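Local coordinates for acid phosphatase (Mycobacterium tuberculosis, PDB 2A6P), which hydrolyses phosphate monoesters with broad specificity, including fructose 1,6-bisphosphate in gluconeogenesis, and shows negligible phosphoglycerate mutase activity, at residues H18-A22 with W23-G27; E140-S144 with R145-F149; V164-P167 with L168-S172. All blocks are in the same frame, centred on the assembly; numbering follows the deposited sequence.

The three contacts are worked examples of how neighbouring residues shape the connections of an alpha/beta phosphatase fold. Contact 1 (18-27) follows strand 13-17 and carries His18, the inferred phosphohistidine, with a sulfate beside it. Contact 2 (140-149) joins helix 124-141 to strand 147-151; its centre lies about 29 Å from that of contact 1, on the opposite side of the chain's centre. Contact 3 (164-172) comes after helix 153-163, its centre about 24 Å from that of contact 1 and about 22 Å from that of contact 2, and it reaches the second subunit. No two of them touch. Of the two remote from the sulfate, contact 3 brings Leu168 to about 10 Å, side chain to side chain, from Glu90, the probable proton donor or acceptor.

Contact 1: H18-A22 with W23-G27; sequences HGETA and WSTLG. With SO4 (sulfate ion), chain C.
Thr21 and Ser24 bind each other twice, amide to hydroxyl in each direction, where the chain enters a turn of helical backbone angles. The Thr21 amide points almost straight at Ser24 OG (3.0 Å, 178°), and Ser24 N returns a bond to Thr21 OG1 at 3.1 Å. Along the Thr21 side chain, CB lies 4.0 Å from Trp23 N; CG2 branches off to lie 4.0 Å from sulfate O2; and OG1 does the binding. With chi1 at 64°, OG1 stands between the backbone N and carbonyl carbon, where it meets Ser24 N and also hydrogen-bonds sulfate O2 at 2.9 Å. The same ion lies at the edge of the His18 ring and takes a weak bond from NE2. Across the ring, His18 ND1 donates to Gly19 O at 2.6 Å, in the ring plane and on a lone pair, which fixes the ring's rotation. Arg17 and Thr30 also hydrogen-bond the sulfate, probably taken from the crystallisation liquor; its place is consistent with a phosphate pocket built on the family's Arg-His-Gly motif. The loop leaves strand 13-17; His18 packs on helix 68-76, while Glu20, bonded to Thr38, leans on helix 39-53.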
ATOM      1  N   HIS A  18      -8.021   0.957 -14.525  1.00 14.20           N
ATOM      2  CA  HIS A  18      -8.512   0.217 -15.677  1.00 12.76           C
ATOM      3  C   HIS A  18      -7.465  -0.803 -16.160  1.00 13.29           C
ATOM      4  O   HIS A  18      -6.288  -0.743 -15.788  1.00 11.66           O
ATOM      5  CB  HIS A  18      -8.849   1.186 -16.809  1.00 10.51           C
ATOM      6  CG  HIS A  18      -7.675   1.963 -17.309  1.00 10.26           C
ATOM      7  ND1 HIS A  18      -6.667   1.390 -18.054  1.00 11.74           N
ATOM      8  CD2 HIS A  18      -7.348   3.269 -17.172  1.00  7.53           C
ATOM      9  CE1 HIS A  18      -5.768   2.313 -18.354  1.00 11.69           C
ATOM     10  NE2 HIS A  18      -6.159   3.462 -17.832  1.00  9.85           N
ATOM     11  N   GLY A  19      -7.905  -1.730 -17.002  1.00 13.29           N
ATOM     12  CA  GLY A  19      -7.017  -2.748 -17.520  1.00 13.27           C
ATOM     13  C   GLY A  19      -5.996  -2.207 -18.498  1.00 15.95           C
ATOM     14  O   GLY A  19      -5.976  -1.008 -18.826  1.00 14.03           O
ATOM     15  N   GLU A  20      -5.149  -3.123 -18.960  1.00 17.02           N
ATOM     16  CA  GLU A  20      -4.073  -2.851 -19.907  1.00 18.95           C
ATOM     17  C   GLU A  20      -4.531  -2.391 -21.303  1.00 19.39           C
ATOM     18  O   GLU A  20      -5.586  -2.800 -21.793  1.00 18.75           O
ATOM     19  CB  GLU A  20      -3.219  -4.120 -20.032  1.00 20.47           C
ATOM     20  CG  GLU A  20      -2.259  -4.146 -21.204  1.00 24.58           C
ATOM     21  CD  GLU A  20      -1.646  -5.529 -21.421  1.00 28.45           C
ATOM     22  OE1 GLU A  20      -0.832  -5.975 -20.571  1.00 27.39           O
ATOM     23  OE2 GLU A  20      -1.994  -6.176 -22.439  1.00 30.46           O
ATOM     24  N   THR A  21      -3.725  -1.534 -21.924  1.00 19.75           N
ATOM     25  CA  THR A  21      -3.988  -1.033 -23.271  1.00 21.28           C
ATOM     26  C   THR A  21      -2.661  -1.133 -24.037  1.00 22.80           C
ATOM     27  O   THR A  21      -1.617  -1.424 -23.444  1.00 24.72           O
ATOM     28  CB  THR A  21      -4.443   0.450 -23.272  1.00 21.01           C
ATOM     29  OG1 THR A  21      -3.380   1.284 -22.786  1.00 20.32           O
ATOM     30  CG2 THR A  21      -5.689   0.638 -22.391  1.00 19.65           C
ATOM     31  N   ALA A  22      -2.701  -0.898 -25.345  1.00 22.87           N
ATOM     32  CA  ALA A  22      -1.490  -0.946 -26.164  1.00 24.42           C
ATOM     33  C   ALA A  22      -0.476   0.111 -25.725  1.00 25.32           C
ATOM     34  O   ALA A  22       0.729  -0.070 -25.911  1.00 28.17           O
ATOM     35  CB  ALA A  22      -1.848  -0.739 -27.642  1.00 23.77           C
ATOM     36  N   TRP A  23      -0.963   1.212 -25.146  1.00 24.55           N
ATOM     37  CA  TRP A  23      -0.095   2.297 -24.688  1.00 23.53           C
ATOM     38  C   TRP A  23       0.516   2.046 -23.303  1.00 24.35           C
ATOM     39  O   TRP A  23       1.693   2.339 -23.074  1.00 23.37           O
ATOM     40  CB  TRP A  23      -0.869   3.621 -24.676  1.00 23.84           C
ATOM     41  CG  TRP A  23      -1.030   4.273 -26.026  1.00 22.86           C
ATOM     42  CD1 TRP A  23      -1.177   3.643 -27.232  1.00 23.19           C
ATOM     43  CD2 TRP A  23      -1.097   5.684 -26.299  1.00 22.24           C
ATOM     44  NE1 TRP A  23      -1.331   4.576 -28.238  1.00 23.26           N
ATOM     45  CE2 TRP A  23      -1.287   5.834 -27.692  1.00 22.56           C
ATOM     46  CE3 TRP A  23      -1.015   6.835 -25.501  1.00 20.60           C
ATOM     47  CZ2 TRP A  23      -1.396   7.093 -28.305  1.00 21.93           C
ATOM     48  CZ3 TRP A  23      -1.123   8.084 -26.111  1.00 20.44           C
ATOM     49  CH2 TRP A  23      -1.312   8.201 -27.499  1.00 21.88           C
ATOM     50  N   SER A  24      -0.273   1.503 -22.382  1.00 24.13           N
ATOM     51  CA  SER A  24       0.234   1.247 -21.034  1.00 25.52           C
ATOM     52  C   SER A  24       1.377   0.244 -21.032  1.00 26.00           C
ATOM     53  O   SER A  24       2.344   0.400 -20.285  1.00 25.80           O
ATOM     54  CB  SER A  24      -0.879   0.747 -20.110  1.00 23.51           C
ATOM     55  OG  SER A  24      -1.331  -0.534 -20.493  1.00 26.74           O
ATOM     56  N   THR A  25       1.266  -0.782 -21.870  1.00 27.78           N
ATOM     57  CA  THR A  25       2.293  -1.812 -21.954  1.00 28.90           C
ATOM     58  C   THR A  25       3.622  -1.232 -22.413  1.00 29.51           C
ATOM     59  O   THR A  25       4.679  -1.780 -22.102  1.00 31.10           O
ATOM     60  CB  THR A  25       1.894  -2.909 -22.937  1.00 28.69           C
ATOM     61  OG1 THR A  25       1.808  -2.354 -24.253  1.00 30.18           O
ATOM     62  CG2 THR A  25       0.549  -3.486 -22.560  1.00 31.09           C
ATOM     63  N   LEU A  26       3.557  -0.128 -23.151  1.00 29.02           N
ATOM     64  CA  LEU A  26       4.752   0.534 -23.662  1.00 28.66           C
ATOM     65  C   LEU A  26       5.248   1.627 -22.729  1.00 28.26           C
ATOM     66  O   LEU A  26       6.270   2.263 -22.996  1.00 27.12           O
ATOM     67  CB  LEU A  26       4.477   1.135 -25.049  1.00 29.69           C
ATOM     68  CG  LEU A  26       4.223   0.114 -26.166  1.00 30.87           C
ATOM     69  CD1 LEU A  26       3.912   0.839 -27.448  1.00 30.77           C
ATOM     70  CD2 LEU A  26       5.443  -0.776 -26.351  1.00 31.69           C
ATOM     71  N   GLY A  27       4.517   1.850 -21.643  1.00 27.63           N
ATOM     72  CA  GLY A  27       4.905   2.870 -20.687  1.00 26.59           C
ATOM     73  C   GLY A  27       4.592   4.272 -21.170  1.00 27.16           C
ATOM     74  O   GLY A  27       5.164   5.240 -20.661  1.00 27.60           O
TER
HETATM   75  S   SO4 C 204      -2.680   3.997 -19.563  1.00 41.53           S
HETATM   76  O1  SO4 C 204      -2.323   2.818 -18.711  1.00 43.69           O
HETATM   77  O2  SO4 C 204      -3.287   3.435 -20.878  1.00 44.06           O
HETATM   78  O3  SO4 C 204      -3.715   4.721 -18.933  1.00 44.41           O
HETATM   79  O4  SO4 C 204      -1.413   4.559 -19.944  1.00 46.25           O

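Contact 2: E140-S144 with R145-F149; sequences EHMSS and RDVLF
His141 O accepts two backbone amides, Ser144 N at 3.0 Å and Arg145 N at 3.0 Å, so the chain turns tightly as the helix gives out. A CA-H...O contact accompanies the turn, Met142 CA facing Arg145 O at 2.9 Å, nearly straight at 171°. Beyond the turn, the side chains meet through Val147. Its chi1 of 175° sets CG1 opposite the backbone N and turns CG2 back to the helix end, where that one methyl touches Met142 CG at 3.7 Å and His141 CB at 3.8 Å. The methionine chain and the valine run across each other at about a right angle, giving an apolar contact which Leu13 and Ile61 of the adjoining strands extend. Arg145 approaches differently: its CG lies 3.4 Å from His141 O, then the chain bends at chi3 and carries the guanidinium away, with NE donating to Asp59 O. Val147 thus starts its strand, central in the sheet between 13-17 and 61-64, already in touch with the end of helix 124-141 through His141 CB, and with Met142 just after it. The short link from helix to strand is one of the helix-to-strand connections of the layered alpha/beta fold of histidine phosphatases.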
ATOM      1  N   GLU A 140     -18.406  12.077   1.741  1.00 30.47           N
ATOM      2  CA  GLU A 140     -19.820  12.389   1.856  1.00 32.25           C
ATOM      3  C   GLU A 140     -20.698  11.166   1.715  1.00 32.16           C
ATOM      4  O   GLU A 140     -21.742  11.076   2.363  1.00 33.60           O
ATOM      5  CB  GLU A 140     -20.242  13.421   0.820  1.00 35.31           C
ATOM      6  CG  GLU A 140     -21.683  13.861   1.015  1.00 42.25           C
ATOM      7  CD  GLU A 140     -22.089  14.974   0.078  1.00 46.33           C
ATOM      8  OE1 GLU A 140     -22.014  14.763  -1.155  1.00 47.38           O
ATOM      9  OE2 GLU A 140     -22.483  16.055   0.577  1.00 49.90           O
ATOM     10  N   HIS A 141     -20.294  10.222   0.870  1.00 31.15           N
ATOM     11  CA  HIS A 141     -21.089   9.016   0.702  1.00 30.28           C
ATOM     12  C   HIS A 141     -20.716   7.936   1.698  1.00 29.74           C
ATOM     13  O   HIS A 141     -21.542   7.104   2.048  1.00 30.16           O
ATOM     14  CB  HIS A 141     -20.951   8.464  -0.715  1.00 30.89           C
ATOM     15  CG  HIS A 141     -21.646   9.289  -1.755  1.00 31.76           C
ATOM     16  ND1 HIS A 141     -20.987  10.216  -2.533  1.00 31.95           N
ATOM     17  CD2 HIS A 141     -22.948   9.348  -2.123  1.00 30.94           C
ATOM     18  CE1 HIS A 141     -21.851  10.811  -3.335  1.00 29.89           C
ATOM     19  NE2 HIS A 141     -23.048  10.302  -3.105  1.00 31.78           N
ATOM     20  N   MET A 142     -19.468   7.957   2.152  1.00 29.53           N
ATOM     21  CA  MET A 142     -18.966   6.969   3.105  1.00 28.77           C
ATOM     22  C   MET A 142     -19.683   7.099   4.441  1.00 30.57           C
ATOM     23  O   MET A 142     -19.486   6.297   5.357  1.00 31.35           O
ATOM     24  CB  MET A 142     -17.458   7.152   3.301  1.00 23.41           C
ATOM     25  CG  MET A 142     -16.617   6.780   2.083  1.00 18.65           C
ATOM     26  SD  MET A 142     -14.868   7.195   2.284  1.00 11.63           S
ATOM     27  CE  MET A 142     -14.417   6.084   3.697  1.00 16.48           C
ATOM     28  N   SER A 143     -20.516   8.125   4.554  1.00 31.70           N
ATOM     29  CA  SER A 143     -21.272   8.338   5.774  1.00 34.10           C
ATOM     30  C   SER A 143     -22.326   7.241   5.916  1.00 33.03           C
ATOM     31  O   SER A 143     -22.819   6.973   7.008  1.00 33.32           O
ATOM     32  CB  SER A 143     -21.959   9.700   5.729  1.00 35.40           C
ATOM     33  OG  SER A 143     -22.591   9.971   6.962  1.00 41.34           O
ATOM     34  N   SER A 144     -22.650   6.595   4.804  1.00 32.76           N
ATOM     35  CA  SER A 144     -23.660   5.549   4.809  1.00 32.23           C
ATOM     36  C   SER A 144     -23.330   4.333   3.948  1.00 32.02           C
ATOM     37  O   SER A 144     -23.977   3.294   4.073  1.00 32.54           O
ATOM     38  CB  SER A 144     -24.998   6.138   4.351  1.00 34.56           C
ATOM     39  OG  SER A 144     -24.911   6.616   3.019  1.00 33.94           O
ATOM     40  N   ARG A 145     -22.329   4.451   3.080  1.00 31.00           N
ATOM     41  CA  ARG A 145     -21.962   3.339   2.199  1.00 30.12           C
ATOM     42  C   ARG A 145     -20.487   3.378   1.771  1.00 28.80           C
ATOM     43  O   ARG A 145     -19.777   4.363   2.030  1.00 28.88           O
ATOM     44  CB  ARG A 145     -22.858   3.366   0.948  1.00 32.85           C
ATOM     45  CG  ARG A 145     -22.655   4.616   0.063  1.00 35.10           C
ATOM     46  CD  ARG A 145     -23.856   4.932  -0.844  1.00 36.66           C
ATOM     47  NE  ARG A 145     -24.153   3.864  -1.797  1.00 39.36           N
ATOM     48  CZ  ARG A 145     -25.028   3.968  -2.795  1.00 42.24           C
ATOM     49  NH1 ARG A 145     -25.696   5.101  -2.978  1.00 42.06           N
ATOM     50  NH2 ARG A 145     -25.241   2.938  -3.612  1.00 42.71           N
ATOM     51  N   ASP A 146     -20.038   2.301   1.123  1.00 26.16           N
ATOM     52  CA  ASP A 146     -18.671   2.212   0.615  1.00 24.16           C
ATOM     53  C   ASP A 146     -18.609   2.929  -0.734  1.00 23.25           C
ATOM     54  O   ASP A 146     -19.617   3.010  -1.445  1.00 23.83           O
ATOM     55  CB  ASP A 146     -18.239   0.750   0.432  1.00 22.15           C
ATOM     56  CG  ASP A 146     -17.920   0.059   1.756  1.00 23.50           C
ATOM     57  OD1 ASP A 146     -17.436   0.734   2.691  1.00 22.81           O
ATOM     58  OD2 ASP A 146     -18.136  -1.169   1.856  1.00 24.49           O
ATOM     59  N   VAL A 147     -17.429   3.444  -1.081  1.00 21.84           N
ATOM     60  CA  VAL A 147     -17.221   4.168  -2.346  1.00 20.03           C
ATOM     61  C   VAL A 147     -16.170   3.504  -3.249  1.00 20.63           C
ATOM     62  O   VAL A 147     -15.117   3.080  -2.777  1.00 20.59           O
ATOM     63  CB  VAL A 147     -16.777   5.640  -2.075  1.00 18.18           C
ATOM     64  CG1 VAL A 147     -16.435   6.341  -3.385  1.00 17.01           C
ATOM     65  CG2 VAL A 147     -17.888   6.391  -1.345  1.00 18.16           C
ATOM     66  N   LEU A 148     -16.464   3.417  -4.548  1.00 21.29           N
ATOM     67  CA  LEU A 148     -15.536   2.821  -5.508  1.00 21.40           C
ATOM     68  C   LEU A 148     -15.239   3.737  -6.700  1.00 21.03           C
ATOM     69  O   LEU A 148     -16.143   4.117  -7.450  1.00 18.82           O
ATOM     70  CB  LEU A 148     -16.079   1.478  -6.023  1.00 22.08           C
ATOM     71  CG  LEU A 148     -15.306   0.825  -7.184  1.00 24.51           C
ATOM     72  CD1 LEU A 148     -13.874   0.569  -6.785  1.00 24.23           C
ATOM     73  CD2 LEU A 148     -15.970  -0.476  -7.581  1.00 26.03           C
ATOM     74  N   PHE A 149     -13.969   4.094  -6.862  1.00 19.49           N
ATOM     75  CA  PHE A 149     -13.553   4.935  -7.974  1.00 17.28           C
ATOM     76  C   PHE A 149     -12.922   4.047  -9.026  1.00 17.68           C
ATOM     77  O   PHE A 149     -12.006   3.277  -8.712  1.00 18.30           O
ATOM     78  CB  PHE A 149     -12.472   5.949  -7.555  1.00 15.95           C
ATOM     79  CG  PHE A 149     -12.959   7.099  -6.703  1.00 12.13           C
ATOM     80  CD1 PHE A 149     -14.316   7.357  -6.525  1.00 12.13           C
ATOM     81  CD2 PHE A 149     -12.033   7.966  -6.119  1.00 12.00           C
ATOM     82  CE1 PHE A 149     -14.748   8.471  -5.774  1.00 11.23           C
ATOM     83  CE2 PHE A 149     -12.448   9.076  -5.373  1.00 11.69           C
ATOM     84  CZ  PHE A 149     -13.811   9.330  -5.200  1.00 10.40           C
TER

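Contact 3: V164-P167 with L168-S172; sequences VQLP and LAEGS
The 3-10 segment 168-172 takes its first turn from Pro167, whose O accepts Glu170 N at 2.9 Å with an N-H...O angle of 165°. One residue on, Gly171 N repeats the step to Leu168 O. Ser172 OG adds a weak bond to Ala169 O. Glu170 is the side chain that returns toward the preceding residues. Its CB sits 3.4 Å from Pro167 O, and CG continues alongside the proline, 4.0 Å from the ring's CD, both groups pointing the same way. Leu166 CB lies 4.0 Å from that same CG, so the glutamate methylene bridges two residues of the preceding loop. A bend at chi2 of -54° folds the chain beyond CG instead of letting it extend; OE1 makes a long, weak ion pair with Arg173. The loop itself begins as the Schellman motif that ends helix 153-163, with Gln165 at positive phi as its C-prime residue, Leu166 N bonded to Thr161 O and Gln165 N to Arg162 O. It therefore links a capped helix end to a new 3-10 turn with little chain between. Leu168 points the other way, into the interior, among Val124 and Val127 of helix 124-141 and Trp114. Across the subunit boundary, Leu166 packs on Glu170 of the second subunit, and Glu170 on Leu166 of that subunit, a reciprocal pairing within the homodimer interface.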
ATOM      1  N   VAL A 164      -4.305  10.104   2.567  1.00 17.77           N
ATOM      2  CA  VAL A 164      -3.378  10.001   3.683  1.00 19.51           C
ATOM      3  C   VAL A 164      -2.731  11.334   4.064  1.00 19.13           C
ATOM      4  O   VAL A 164      -1.768  11.371   4.821  1.00 19.41           O
ATOM      5  CB  VAL A 164      -2.282   8.945   3.398  1.00 19.68           C
ATOM      6  CG1 VAL A 164      -2.920   7.572   3.294  1.00 19.99           C
ATOM      7  CG2 VAL A 164      -1.534   9.279   2.127  1.00 17.93           C
ATOM      8  N   GLN A 165      -3.278  12.418   3.522  1.00 19.89           N
ATOM      9  CA  GLN A 165      -2.845  13.788   3.809  1.00 19.29           C
ATOM     10  C   GLN A 165      -1.368  14.116   3.635  1.00 19.73           C
ATOM     11  O   GLN A 165      -0.755  14.755   4.485  1.00 20.69           O
ATOM     12  CB  GLN A 165      -3.322  14.155   5.216  1.00 18.94           C
ATOM     13  CG  GLN A 165      -4.776  13.748   5.421  1.00 22.42           C
ATOM     14  CD  GLN A 165      -5.325  14.073   6.790  1.00 23.37           C
ATOM     15  OE1 GLN A 165      -5.803  15.175   7.029  1.00 28.00           O
ATOM     16  NE2 GLN A 165      -5.262  13.110   7.699  1.00 25.20           N
ATOM     17  N   LEU A 166      -0.808  13.687   2.514  1.00 20.07           N
ATOM     18  CA  LEU A 166       0.588  13.953   2.197  1.00 21.34           C
ATOM     19  C   LEU A 166       0.628  14.902   0.989  1.00 21.55           C
ATOM     20  O   LEU A 166      -0.372  15.044   0.280  1.00 21.74           O
ATOM     21  CB  LEU A 166       1.306  12.643   1.838  1.00 19.90           C
ATOM     22  CG  LEU A 166       1.549  11.603   2.937  1.00 19.92           C
ATOM     23  CD1 LEU A 166       1.961  10.282   2.309  1.00 16.16           C
ATOM     24  CD2 LEU A 166       2.628  12.104   3.894  1.00 16.50           C
ATOM     25  N   PRO A 167       1.771  15.581   0.760  1.00 22.19           N
ATOM     26  CA  PRO A 167       1.879  16.493  -0.389  1.00 21.48           C
ATOM     27  C   PRO A 167       1.774  15.603  -1.623  1.00 21.09           C
ATOM     28  O   PRO A 167       2.216  14.450  -1.602  1.00 20.08           O
ATOM     29  CB  PRO A 167       3.275  17.097  -0.237  1.00 21.35           C
ATOM     30  CG  PRO A 167       3.546  16.995   1.235  1.00 23.42           C
ATOM     31  CD  PRO A 167       2.984  15.634   1.592  1.00 21.55           C
ATOM     32  N   LEU A 168       1.198  16.125  -2.697  1.00 20.92           N
ATOM     33  CA  LEU A 168       1.010  15.335  -3.907  1.00 19.94           C
ATOM     34  C   LEU A 168       2.324  14.796  -4.445  1.00 19.95           C
ATOM     35  O   LEU A 168       2.353  13.799  -5.168  1.00 18.62           O
ATOM     36  CB  LEU A 168       0.312  16.173  -4.980  1.00 19.49           C
ATOM     37  CG  LEU A 168      -0.841  15.506  -5.732  1.00 17.68           C
ATOM     38  CD1 LEU A 168      -0.858  16.033  -7.162  1.00 16.91           C
ATOM     39  CD2 LEU A 168      -0.675  14.008  -5.726  1.00 16.05           C
ATOM     40  N   ALA A 169       3.415  15.466  -4.100  1.00 20.07           N
ATOM     41  CA  ALA A 169       4.736  15.031  -4.546  1.00 21.11           C
ATOM     42  C   ALA A 169       4.997  13.575  -4.187  1.00 20.40           C
ATOM     43  O   ALA A 169       5.776  12.905  -4.857  1.00 22.26           O
ATOM     44  CB  ALA A 169       5.813  15.910  -3.916  1.00 19.99           C
ATOM     45  N   GLU A 170       4.342  13.098  -3.127  1.00 20.34           N
ATOM     46  CA  GLU A 170       4.520  11.728  -2.641  1.00 19.03           C
ATOM     47  C   GLU A 170       3.811  10.654  -3.479  1.00 18.95           C
ATOM     48  O   GLU A 170       3.933   9.461  -3.184  1.00 18.43           O
ATOM     49  CB  GLU A 170       4.052  11.612  -1.177  1.00 18.97           C
ATOM     50  CG  GLU A 170       4.718  12.548  -0.171  1.00 19.37           C
ATOM     51  CD  GLU A 170       6.239  12.459  -0.170  1.00 20.82           C
ATOM     52  OE1 GLU A 170       6.798  11.430  -0.597  1.00 23.07           O
ATOM     53  OE2 GLU A 170       6.886  13.421   0.285  1.00 21.50           O
ATOM     54  N   GLY A 171       3.068  11.064  -4.510  1.00 17.14           N
ATOM     55  CA  GLY A 171       2.390  10.090  -5.348  1.00 14.98           C
ATOM     56  C   GLY A 171       3.366   9.118  -6.009  1.00 15.57           C
ATOM     57  O   GLY A 171       2.985   8.040  -6.477  1.00 15.50           O
ATOM     58  N   SER A 172       4.638   9.507  -6.045  1.00 14.91           N
ATOM     59  CA  SER A 172       5.701   8.703  -6.641  1.00 14.21           C
ATOM     60  C   SER A 172       6.029   7.479  -5.790  1.00 12.46           C
ATOM     61  O   SER A 172       6.619   6.520  -6.272  1.00 12.80           O
ATOM     62  CB  SER A 172       6.969   9.555  -6.790  1.00 16.39           C
ATOM     63  OG  SER A 172       7.455   9.987  -5.514  1.00 15.53           O
TER